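Local structure of telomerase reverse transcriptase (Candida tropicalis MYA-3404, 6ZD1) at residues 592-597 against 653-658; 621-626 against 646-651. The protein probably extends chromosome ends as the catalytic subunit of telomerase, reverse-transcribing a template within the enzyme's RNA component to add short DNA repeats. One frame throughout, in Å; residues are numbered along the deposited sequence.

Contact 1: residues 592-597 against 653-658; sequences FYCSNL and IETTIE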
loop_
_atom_site.group_PDB
_atom_site.type_symbol
_atom_site.label_atom_id
_atom_site.label_comp_id
_atom_site.label_asym_id
_atom_site.label_seq_id
_atom_site.Cartn_x
_atom_site.Cartn_y
_atom_site.Cartn_z
ATOM N N PHE A 592 -4.916 8.727 12.910
ATOM C CA PHE A 592 -4.565 7.323 13.106
ATOM C C PHE A 592 -4.825 6.508 11.848
ATOM O O PHE A 592 -4.003 5.666 11.463
ATOM C CB PHE A 592 -5.347 6.750 14.288
ATOM C CG PHE A 592 -5.248 5.254 14.415
ATOM C CD1 PHE A 592 -4.164 4.670 15.049
ATOM C CD2 PHE A 592 -6.244 4.432 13.908
ATOM C CE1 PHE A 592 -4.069 3.295 15.170
ATOM C CE2 PHE A 592 -6.152 3.056 14.023
ATOM C CZ PHE A 592 -5.064 2.487 14.656
ATOM N N TYR A 593 -5.953 6.758 11.181
ATOM C CA TYR A 593 -6.316 5.966 10.010
ATOM C C TYR A 593 -5.317 6.168 8.880
ATOM O O TYR A 593 -4.803 5.199 8.309
ATOM C CB TYR A 593 -7.727 6.333 9.552
ATOM C CG TYR A 593 -8.280 5.433 8.474
ATOM C CD1 TYR A 593 -8.976 4.281 8.805
ATOM C CD2 TYR A 593 -8.118 5.738 7.128
ATOM C CE1 TYR A 593 -9.484 3.450 7.832
ATOM C CE2 TYR A 593 -8.628 4.906 6.142
ATOM C CZ TYR A 593 -9.311 3.764 6.504
ATOM O OH TYR A 593 -9.829 2.927 5.543
ATOM N N CYS A 594 -5.012 7.426 8.552
ATOM C CA CYS A 594 -4.048 7.691 7.487
ATOM C C CYS A 594 -2.655 7.212 7.858
ATOM O O CYS A 594 -1.885 6.814 6.979
ATOM C CB CYS A 594 -4.016 9.179 7.148
ATOM S SG CYS A 594 -5.569 9.809 6.506
ATOM N N SER A 595 -2.312 7.238 9.148
ATOM C CA SER A 595 -0.978 6.810 9.550
ATOM C C SER A 595 -0.784 5.315 9.339
ATOM O O SER A 595 0.340 4.871 9.081
ATOM C CB SER A 595 -0.725 7.173 11.014
ATOM O OG SER A 595 0.562 6.745 11.430
ATOM N N ASN A 596 -1.856 4.528 9.427
ATOM C CA ASN A 596 -1.752 3.087 9.262
ATOM C C ASN A 596 -2.184 2.609 7.885
ATOM O O ASN A 596 -2.017 1.424 7.582
ATOM C CB ASN A 596 -2.584 2.370 10.334
ATOM C CG ASN A 596 -2.050 2.603 11.731
ATOM O OD1 ASN A 596 -1.169 1.883 12.200
ATOM N ND2 ASN A 596 -2.574 3.619 12.401
ATOM N N LEU A 597 -2.713 3.494 7.039
ATOM C CA LEU A 597 -3.189 3.106 5.712
ATOM C C LEU A 597 -2.043 3.275 4.718
ATOM O O LEU A 597 -1.982 4.229 3.942
ATOM C CB LEU A 597 -4.409 3.926 5.316
ATOM C CG LEU A 597 -5.085 3.507 4.009
ATOM C CD1 LEU A 597 -5.829 2.188 4.184
ATOM C CD2 LEU A 597 -6.011 4.603 3.498
ATOM N N ILE A 653 -13.804 7.376 3.972
ATOM C CA ILE A 653 -14.055 6.567 2.781
ATOM C C ILE A 653 -13.357 7.163 1.561
ATOM O O ILE A 653 -12.763 6.438 0.753
ATOM C CB ILE A 653 -15.569 6.418 2.555
ATOM C CG1 ILE A 653 -16.196 5.628 3.703
ATOM C CG2 ILE A 653 -15.853 5.733 1.230
ATOM C CD1 ILE A 653 -17.684 5.428 3.560
ATOM N N GLU A 654 -13.427 8.488 1.404
ATOM C CA GLU A 654 -12.793 9.146 0.265
ATOM C C GLU A 654 -11.284 8.934 0.262
ATOM O O GLU A 654 -10.687 8.697 -0.794
ATOM C CB GLU A 654 -13.114 10.642 0.278
ATOM C CG GLU A 654 -14.143 11.084 -0.751
ATOM C CD GLU A 654 -13.536 11.334 -2.120
ATOM O OE1 GLU A 654 -12.323 11.090 -2.291
ATOM O OE2 GLU A 654 -14.273 11.781 -3.025
ATOM N N THR A 655 -10.643 9.048 1.427
ATOM C CA THR A 655 -9.193 8.875 1.476
ATOM C C THR A 655 -8.796 7.461 1.074
ATOM O O THR A 655 -7.823 7.267 0.334
ATOM C CB THR A 655 -8.664 9.206 2.870
ATOM O OG1 THR A 655 -9.136 10.499 3.270
ATOM C CG2 THR A 655 -7.144 9.217 2.860
ATOM N N THR A 656 -9.548 6.460 1.535
ATOM C CA THR A 656 -9.223 5.079 1.199
ATOM C C THR A 656 -9.358 4.840 -0.298
ATOM O O THR A 656 -8.449 4.296 -0.935
ATOM C CB THR A 656 -10.134 4.128 1.979
ATOM O OG1 THR A 656 -9.992 4.367 3.386
ATOM C CG2 THR A 656 -9.790 2.673 1.672
ATOM N N ILE A 657 -10.471 5.280 -0.888
ATOM C CA ILE A 657 -10.681 5.059 -2.314
ATOM C C ILE A 657 -9.641 5.817 -3.126
ATOM O O ILE A 657 -9.085 5.288 -4.095
ATOM C CB ILE A 657 -12.115 5.448 -2.713
ATOM C CG1 ILE A 657 -13.131 4.565 -1.984
ATOM C CG2 ILE A 657 -12.304 5.301 -4.210
ATOM C CD1 ILE A 657 -12.993 3.093 -2.309
ATOM N N GLU A 658 -9.337 7.054 -2.721
ATOM C CA GLU A 658 -8.365 7.863 -3.451
ATOM C C GLU A 658 -6.977 7.239 -3.391
ATOM O O GLU A 658 -6.299 7.112 -4.419
ATOM C CB GLU A 658 -8.344 9.281 -2.875
ATOM C CG GLU A 658 -7.980 10.393 -3.852
ATOM C CD GLU A 658 -6.486 10.657 -3.925
ATOM O OE1 GLU A 658 -6.067 11.488 -4.762
ATOM O OE2 GLU A 658 -5.731 10.039 -3.146
#
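Tyr-593 and Thr-656 carry the polar part of this contact, a hydrogen bond of 2.6 Å between the phenol OH of Tyr-593 and OG1 of Thr-656. The two side chains cross at about a right angle. OG1 lies near the plane of the ring, at its edge, and on the CE2 side of the phenol, 3.1 Å from CE2. Tyrosine suits the place because its long, rigid side chain, with CG anti to the backbone N (chi1 -171°), spans the gap between two helices and still ends in a polar atom. OG1 of Thr-656 is also hydrogen-bonded to the carbonyl of Ile-652, one turn back in its own helix, and two bonds thus hold this buried hydroxyl.

The other contacts are apolar and looser. Thr-655 turns OG1 back to the carbonyl of Val-651, which leaves methyl CG2 to face SG of Cys-594 at 4.0 Å. A small, weakly polar thiol is well matched to such a methyl. Leu-597, the first residue beyond the helix, sends CD2 across Thr-656 to lie 4.0 Å from its CA.

Within 592-597 a further bond secures the helix end: Asn-596 folds its amide back, and ND2 reaches O of Phe-592 at 2.7 Å. Asn-596 N reaches the same oxygen from the opposite face of the carbonyl plane, and ND2 also lies over one face of the Phe-592 ring, displaced toward its rim.

NZ of Lys-659, just past 653-658 on helix 642-664, is hydrogen-bonded to the carbonyl of Leu-597. Tyr-593 also packs on Ile-619, Leu-620 and Thr-623 of helix 609-637, while Ile-653 and Thr-656 meet Ile-677 of helix 670-684, and Ile-657 touches Leu-389 of strand 389-390.

Contact 2: residues 621-626 against 646-651; sequences KLTFEA and MKFLHV
OG1 of Thr-623 is hydrogen-bonded to the carbonyl of Ile-619, one turn earlier in helix 609-637, and this leaves methyl CG2 to meet Phe-648 across the contact. Threonine suits a buried helical site of this kind: the backbone satisfies its hydroxyl, and its methyl serves as a small apolar surface. CG2 comes to the edge of the Phe-648 ring, near the ring plane and 4.2 Å from CZ. The ring extends toward it because CG stands anti to the backbone N (chi1 170°), and Phe-648 also stacks with the ring of Phe-586.

A second, closer touch joins Phe-624 and Leu-649. Methyl CD2 of the leucine lies in the plane of the Phe-624 ring and meets its edge at CZ, 3.6 Å away, with CE1 next at 3.9 Å. The two side chains cross at about a right angle, and because CD2 lies in the ring plane the methyl abuts the rim and does not lie over a face. The nearest CA atoms, those of Phe-624 and Leu-649, are 10.6 Å apart, a gap that long side chains are needed to fill. Leu-649 also packs on Ile-694 and Trp-697 of helix 692-699, and Phe-624 on Ile-681 and Ser-684 of helix 670-684.

Lys-621 and Glu-625, one turn apart, turn elsewhere and form a salt bridge, NZ to OE2 3.4 Å, whose hydrogen bond is weak. Lys-621 is exposed and Glu-625 partly so, as suits charged groups, whereas Thr-623 and Phe-624 are buried.

Two helices that follow one another, 609-637 and 642-664, thus pack mainly through hydrocarbon inside a helical bundle, consistent with the C-terminal extension that forms the thumb of telomerase.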
loop_
_atom_site.group_PDB
_atom_site.type_symbol
_atom_site.label_atom_id
_atom_site.label_comp_id
_atom_site.label_asym_id
_atom_site.label_seq_id
_atom_site.Cartn_x
_atom_site.Cartn_y
_atom_site.Cartn_z
ATOM N N LYS A 621 -11.812 -1.507 11.704
ATOM C CA LYS A 621 -12.267 -2.068 12.975
ATOM C C LYS A 621 -11.550 -1.422 14.154
ATOM O O LYS A 621 -12.182 -1.075 15.157
ATOM C CB LYS A 621 -12.067 -3.584 12.993
ATOM C CG LYS A 621 -13.023 -4.346 12.088
ATOM C CD LYS A 621 -12.673 -5.833 12.002
ATOM C CE LYS A 621 -13.110 -6.606 13.243
ATOM N NZ LYS A 621 -12.170 -6.464 14.393
ATOM N N LEU A 622 -10.233 -1.231 14.044
ATOM C CA LEU A 622 -9.509 -0.557 15.116
ATOM C C LEU A 622 -9.996 0.873 15.296
ATOM O O LEU A 622 -10.122 1.358 16.427
ATOM C CB LEU A 622 -8.011 -0.570 14.830
ATOM C CG LEU A 622 -7.370 -1.939 14.993
ATOM C CD1 LEU A 622 -5.895 -1.855 14.665
ATOM C CD2 LEU A 622 -7.587 -2.444 16.410
ATOM N N THR A 623 -10.306 1.556 14.193
ATOM C CA THR A 623 -10.783 2.928 14.299
ATOM C C THR A 623 -12.139 2.980 14.988
ATOM O O THR A 623 -12.350 3.799 15.890
ATOM C CB THR A 623 -10.851 3.568 12.914
ATOM O OG1 THR A 623 -9.572 3.464 12.274
ATOM C CG2 THR A 623 -11.229 5.040 13.029
ATOM N N PHE A 624 -13.061 2.091 14.606
ATOM C CA PHE A 624 -14.381 2.107 15.224
ATOM C C PHE A 624 -14.367 1.532 16.631
ATOM O O PHE A 624 -15.193 1.928 17.463
ATOM C CB PHE A 624 -15.381 1.358 14.349
ATOM C CG PHE A 624 -15.742 2.098 13.103
ATOM C CD1 PHE A 624 -16.690 3.103 13.135
ATOM C CD2 PHE A 624 -15.118 1.810 11.904
ATOM C CE1 PHE A 624 -17.019 3.798 11.990
ATOM C CE2 PHE A 624 -15.443 2.501 10.755
ATOM C CZ PHE A 624 -16.393 3.497 10.797
ATOM N N GLU A 625 -13.433 0.622 16.927
ATOM C CA GLU A 625 -13.290 0.162 18.303
ATOM C C GLU A 625 -12.947 1.316 19.233
ATOM O O GLU A 625 -13.366 1.323 20.396
ATOM C CB GLU A 625 -12.220 -0.931 18.391
ATOM C CG GLU A 625 -12.700 -2.322 17.986
ATOM C CD GLU A 625 -11.552 -3.275 17.682
ATOM O OE1 GLU A 625 -10.431 -3.052 18.190
ATOM O OE2 GLU A 625 -11.772 -4.245 16.924
ATOM N N ALA A 626 -12.216 2.318 18.735
ATOM C CA ALA A 626 -11.944 3.490 19.559
ATOM C C ALA A 626 -13.217 4.290 19.801
ATOM O O ALA A 626 -13.443 4.786 20.910
ATOM C CB ALA A 626 -10.877 4.361 18.899
HETATM N N MSE A 646 -20.840 11.868 9.843
HETATM C CA MSE A 646 -20.917 11.416 8.460
HETATM C C MSE A 646 -19.838 12.062 7.612
HETATM O O MSE A 646 -19.254 11.417 6.739
HETATM C CB MSE A 646 -22.288 11.710 7.875
HETATM C CG MSE A 646 -23.362 10.777 8.393
HETATM SE SE MSE A 646 -25.113 11.192 7.659
HETATM C CE MSE A 646 -25.970 11.827 9.285
ATOM N N LYS A 647 -19.559 13.335 7.888
ATOM C CA LYS A 647 -18.417 13.977 7.249
ATOM C C LYS A 647 -17.138 13.225 7.576
ATOM O O LYS A 647 -16.290 13.019 6.701
ATOM C CB LYS A 647 -18.324 15.440 7.686
ATOM C CG LYS A 647 -19.419 16.312 7.095
ATOM C CD LYS A 647 -19.698 17.530 7.958
ATOM C CE LYS A 647 -20.912 18.283 7.445
ATOM N NZ LYS A 647 -21.401 19.287 8.426
ATOM N N PHE A 648 -16.998 12.779 8.828
ATOM C CA PHE A 648 -15.862 11.938 9.194
ATOM C C PHE A 648 -15.858 10.649 8.384
ATOM O O PHE A 648 -14.822 10.252 7.836
ATOM C CB PHE A 648 -15.892 11.641 10.696
ATOM C CG PHE A 648 -14.906 10.590 11.134
ATOM C CD1 PHE A 648 -13.576 10.916 11.358
ATOM C CD2 PHE A 648 -15.315 9.281 11.342
ATOM C CE1 PHE A 648 -12.669 9.952 11.774
ATOM C CE2 PHE A 648 -14.414 8.309 11.756
ATOM C CZ PHE A 648 -13.088 8.649 11.971
ATOM N N LEU A 649 -17.011 9.983 8.279
ATOM C CA LEU A 649 -17.072 8.782 7.448
ATOM C C LEU A 649 -16.744 9.108 5.997
ATOM O O LEU A 649 -15.965 8.393 5.354
ATOM C CB LEU A 649 -18.450 8.128 7.548
ATOM C CG LEU A 649 -18.837 7.509 8.892
ATOM C CD1 LEU A 649 -20.250 6.975 8.816
ATOM C CD2 LEU A 649 -17.872 6.406 9.289
ATOM N N HIS A 650 -17.295 10.208 5.477
ATOM C CA HIS A 650 -17.042 10.569 4.086
ATOM C C HIS A 650 -15.563 10.850 3.850
ATOM O O HIS A 650 -15.007 10.439 2.827
ATOM C CB HIS A 650 -17.890 11.773 3.682
ATOM C CG HIS A 650 -17.776 12.126 2.230
ATOM N ND1 HIS A 650 -16.754 12.905 1.731
ATOM C CD2 HIS A 650 -18.552 11.800 1.169
ATOM C CE1 HIS A 650 -16.907 13.046 0.426
ATOM N NE2 HIS A 650 -17.990 12.385 0.060
ATOM N N VAL A 651 -14.909 11.554 4.777
ATOM C CA VAL A 651 -13.469 11.770 4.652
ATOM C C VAL A 651 -12.716 10.442 4.711
ATOM O O VAL A 651 -11.790 10.204 3.925
ATOM C CB VAL A 651 -12.980 12.754 5.731
ATOM C CG1 VAL A 651 -11.468 12.752 5.795
ATOM C CG2 VAL A 651 -13.494 14.164 5.442
#

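Overall arrangement
Both contacts are buried and share helix 642-664, which meets helix 582-596 in contact 1 and helix 609-637 in contact 2. Contact 2 is nested along the chain inside the loop that contact 1 closes. Their centres lie about 10 Å apart, and they touch where Tyr-593 and Phe-592 pack against Thr-623, so the two contacts adjoin through the side chains of helices 582-596 and 609-637. The centre of contact 1 is about 11 Å from the centre of the chain, and this contact combines a buried hydroxyl pair with aliphatic packing. Contact 2, farther out in the bundle, relies on aromatic rings and methyls, with its hydroxyl bonded within its own helix.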